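Local coordinates for protein alpha-1,2-mannosidase (Bacteroides thetaiotaomicron, PDB 2WW2) that hydrolyses alpha-mannosides with inversion of anomeric configuration, as a calcium-dependent family GH92 alpha-mannosidase of a human gut symbiont, at residues R163-A168 / M186-P191. Sequence-based numbering, arbitrary orientation.
Sequences RLVKGA and MEFSHP
V165 and M186 face each other as a hydrogen-bonded antiparallel pair, V165 N reaching M186 O at 3.0 Å and M186 N returning to V165 O at 2.8 Å. At the next pair, toward the start of strand 164-169, L164 and E187 are non-hydrogen-bonded, and F188 N then donates to R163 O at 2.9 Å. The same carbonyl oxygen of R163 takes a CA-H...O contact from E187 and lies in the plane of the F188 ring, at its edge.

R163 extends the grip with its side chain. A bend about the CG-CD bond of R163 (chi3 -75°) brings CB and CD against F188 O. R163 NH1 then donates to F188 O at 2.7 Å, bent rather than straight (N-H...O 142°), the acceptor lying somewhat out of the guanidinium plane. F188 is thus held through both its N and its O by one residue. E187 OE2 is 4.4 Å from R163 NH1, well off the guanidinium plane, so any attraction is charge alone; E187 OE1 makes its salt bridge with R232. With an alanine here instead of R163, F188 O would probably lose its guanidinium donor, leaving the backbone bond from F188 N to R163 O to hold the end of strand 182-188 at this point of the contact.

The apolar contacts fall on two faces. V165 CB rests on M186 CG at 3.7 Å, while V165 CG2 meets the edge of the F188 ring at CE2; this buried face continues onto L219 and F221. On the opposite face, beside E187, L164 CD2 packs across E187 CB at 3.7 Å.

R163, with positive phi (60°), and L164 both stand opposite E159 in a G1 beta bulge, starting strand 164-169 between strands 154-159 and 182-188 in the antiparallel beta-rich N-terminal domain of the GH92 fold.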
ATOM      1  N   ARG A 163      -7.109  60.210 -18.038  1.00 11.35           N
ATOM      2  CA  ARG A 163      -6.790  58.816 -18.360  1.00 10.03           C
ATOM      3  C   ARG A 163      -6.250  58.076 -17.138  1.00  8.93           C
ATOM      4  O   ARG A 163      -5.424  57.173 -17.281  1.00  7.32           O
ATOM      5  CB  ARG A 163      -5.772  58.747 -19.500  1.00  9.94           C
ATOM      6  CG  ARG A 163      -6.283  59.342 -20.828  1.00 12.23           C
ATOM      7  CD  ARG A 163      -5.156  59.402 -21.854  1.00 15.80           C
ATOM      8  NE  ARG A 163      -4.242  60.493 -21.543  1.00 21.53           N
ATOM      9  CZ  ARG A 163      -2.940  60.362 -21.280  1.00 23.51           C
ATOM     10  NH1 ARG A 163      -2.347  59.165 -21.309  1.00 21.84           N
ATOM     11  NH2 ARG A 163      -2.220  61.454 -21.018  1.00 23.02           N
ATOM     12  N   LEU A 164      -6.720  58.463 -15.945  1.00  8.47           N
ATOM     13  CA  LEU A 164      -6.243  57.872 -14.703  1.00  8.77           C
ATOM     14  C   LEU A 164      -7.334  57.099 -13.987  1.00  8.75           C
ATOM     15  O   LEU A 164      -8.506  57.486 -14.033  1.00  7.98           O
ATOM     16  CB  LEU A 164      -5.740  58.957 -13.729  1.00  9.29           C
ATOM     17  CG  LEU A 164      -4.482  59.746 -14.092  1.00 11.41           C
ATOM     18  CD1 LEU A 164      -4.152  60.796 -12.999  1.00 11.01           C
ATOM     19  CD2 LEU A 164      -3.306  58.793 -14.328  1.00 11.85           C
ATOM     20  N   VAL A 165      -6.946  56.024 -13.305  1.00  8.30           N
ATOM     21  CA  VAL A 165      -7.843  55.367 -12.351  1.00  8.66           C
ATOM     22  C   VAL A 165      -7.091  55.191 -11.045  1.00  8.74           C
ATOM     23  O   VAL A 165      -5.943  54.774 -11.050  1.00  8.81           O
ATOM     24  CB  VAL A 165      -8.344  53.990 -12.851  1.00  8.36           C
ATOM     25  CG1 VAL A 165      -9.034  53.225 -11.716  1.00  9.18           C
ATOM     26  CG2 VAL A 165      -9.310  54.164 -14.025  1.00  9.59           C
ATOM     27  N   LYS A 166      -7.722  55.524  -9.926  1.00  9.36           N
ATOM     28  CA  LYS A 166      -7.095  55.305  -8.629  1.00  9.31           C
ATOM     29  C   LYS A 166      -8.067  54.520  -7.764  1.00  9.26           C
ATOM     30  O   LYS A 166      -9.265  54.506  -8.045  1.00  9.32           O
ATOM     31  CB  LYS A 166      -6.765  56.647  -7.967  1.00  9.75           C
ATOM     32  CG  LYS A 166      -5.758  57.474  -8.781  1.00 12.29           C
ATOM     33  CD  LYS A 166      -5.427  58.811  -8.110  1.00 16.16           C
ATOM     34  CE  LYS A 166      -4.437  59.591  -8.969  1.00 19.22           C
ATOM     35  NZ  LYS A 166      -4.312  60.998  -8.507  1.00 21.04           N
ATOM     36  N   GLY A 167      -7.580  53.877  -6.706  1.00  8.65           N
ATOM     37  CA  GLY A 167      -8.502  53.143  -5.842  1.00  7.94           C
ATOM     38  C   GLY A 167      -7.845  52.590  -4.600  1.00  7.83           C
ATOM     39  O   GLY A 167      -6.634  52.768  -4.379  1.00  7.20           O
ATOM     40  N   ALA A 168      -8.638  51.918  -3.782  1.00  7.27           N
ATOM     41  CA  ALA A 168      -8.086  51.272  -2.611  1.00  8.40           C
ATOM     42  C   ALA A 168      -8.688  49.895  -2.523  1.00  8.54           C
ATOM     43  O   ALA A 168      -9.897  49.724  -2.717  1.00  8.80           O
ATOM     44  CB  ALA A 168      -8.394  52.077  -1.349  1.00  8.27           C
ATOM     45  N   MET A 186      -3.361  53.874 -11.848  1.00 10.49           N
ATOM     46  CA  MET A 186      -2.978  53.431 -13.174  1.00 10.47           C
ATOM     47  C   MET A 186      -3.275  54.497 -14.216  1.00 10.13           C
ATOM     48  O   MET A 186      -4.118  55.377 -14.019  1.00  9.88           O
ATOM     49  CB  MET A 186      -3.676  52.121 -13.522  1.00 10.54           C
ATOM     50  CG  MET A 186      -5.153  52.231 -13.669  1.00 11.35           C
ATOM     51  SD  MET A 186      -5.911  50.610 -13.896  1.00 16.84           S
ATOM     52  CE  MET A 186      -5.933  50.058 -12.196  1.00 12.08           C
ATOM     53  N   GLU A 187      -2.562  54.419 -15.323  1.00  9.35           N
ATOM     54  CA  GLU A 187      -2.703  55.413 -16.356  1.00  9.50           C
ATOM     55  C   GLU A 187      -2.836  54.673 -17.669  1.00  9.55           C
ATOM     56  O   GLU A 187      -2.204  53.636 -17.839  1.00  8.87           O
ATOM     57  CB  GLU A 187      -1.455  56.289 -16.368  1.00 10.36           C
ATOM     58  CG  GLU A 187      -1.476  57.367 -17.443  1.00 11.52           C
ATOM     59  CD  GLU A 187      -0.134  58.047 -17.591  1.00 14.92           C
ATOM     60  OE1 GLU A 187       0.886  57.353 -17.771  1.00 17.33           O
ATOM     61  OE2 GLU A 187      -0.098  59.279 -17.520  1.00 16.89           O
ATOM     62  N   PHE A 188      -3.679  55.185 -18.572  1.00  8.75           N
ATOM     63  CA  PHE A 188      -3.895  54.570 -19.878  1.00  8.88           C
ATOM     64  C   PHE A 188      -3.333  55.499 -20.952  1.00  8.90           C
ATOM     65  O   PHE A 188      -3.419  56.735 -20.839  1.00  8.39           O
ATOM     66  CB  PHE A 188      -5.394  54.300 -20.108  1.00  8.77           C
ATOM     67  CG  PHE A 188      -5.996  53.348 -19.091  1.00 10.06           C
ATOM     68  CD1 PHE A 188      -6.103  51.994 -19.368  1.00  9.11           C
ATOM     69  CD2 PHE A 188      -6.403  53.800 -17.849  1.00 10.97           C
ATOM     70  CE1 PHE A 188      -6.634  51.107 -18.430  1.00  9.12           C
ATOM     71  CE2 PHE A 188      -6.934  52.918 -16.901  1.00 11.87           C
ATOM     72  CZ  PHE A 188      -7.055  51.575 -17.195  1.00 11.07           C
ATOM     73  N   SER A 189      -2.773  54.913 -22.001  1.00  9.02           N
ATOM     74  CA  SER A 189      -2.110  55.704 -23.021  1.00  9.09           C
ATOM     75  C   SER A 189      -3.085  56.408 -23.964  1.00  9.67           C
ATOM     76  O   SER A 189      -2.730  57.396 -24.605  1.00  9.35           O
ATOM     77  CB  SER A 189      -1.164  54.806 -23.831  1.00  9.49           C
ATOM     78  OG  SER A 189      -1.891  53.749 -24.444  1.00  9.88           O
ATOM     79  N   HIS A 190      -4.307  55.901 -24.059  1.00  9.73           N
ATOM     80  CA  HIS A 190      -5.255  56.392 -25.058  1.00  9.84           C
ATOM     81  C   HIS A 190      -6.490  56.980 -24.384  1.00 10.13           C
ATOM     82  O   HIS A 190      -6.788  56.645 -23.237  1.00  9.77           O
ATOM     83  CB  HIS A 190      -5.645  55.249 -26.000  1.00  9.44           C
ATOM     84  CG  HIS A 190      -4.609  54.949 -27.039  1.00  9.21           C
ATOM     85  ND1 HIS A 190      -3.449  54.257 -26.760  1.00  8.70           N
ATOM     86  CD2 HIS A 190      -4.566  55.240 -28.364  1.00  9.54           C
ATOM     87  CE1 HIS A 190      -2.727  54.150 -27.864  1.00 10.27           C
ATOM     88  NE2 HIS A 190      -3.386  54.734 -28.852  1.00 10.44           N
ATOM     89  N   PRO A 191      -7.206  57.871 -25.092  1.00 10.80           N
ATOM     90  CA  PRO A 191      -8.398  58.517 -24.545  1.00 10.78           C
ATOM     91  C   PRO A 191      -9.453  57.523 -24.091  1.00 11.00           C
ATOM     92  O   PRO A 191      -9.728  56.529 -24.784  1.00 10.05           O
ATOM     93  CB  PRO A 191      -8.958  59.295 -25.736  1.00 11.03           C
ATOM     94  CG  PRO A 191      -7.763  59.549 -26.619  1.00 11.68           C
ATOM     95  CD  PRO A 191      -6.863  58.371 -26.441  1.00 10.54           C
TER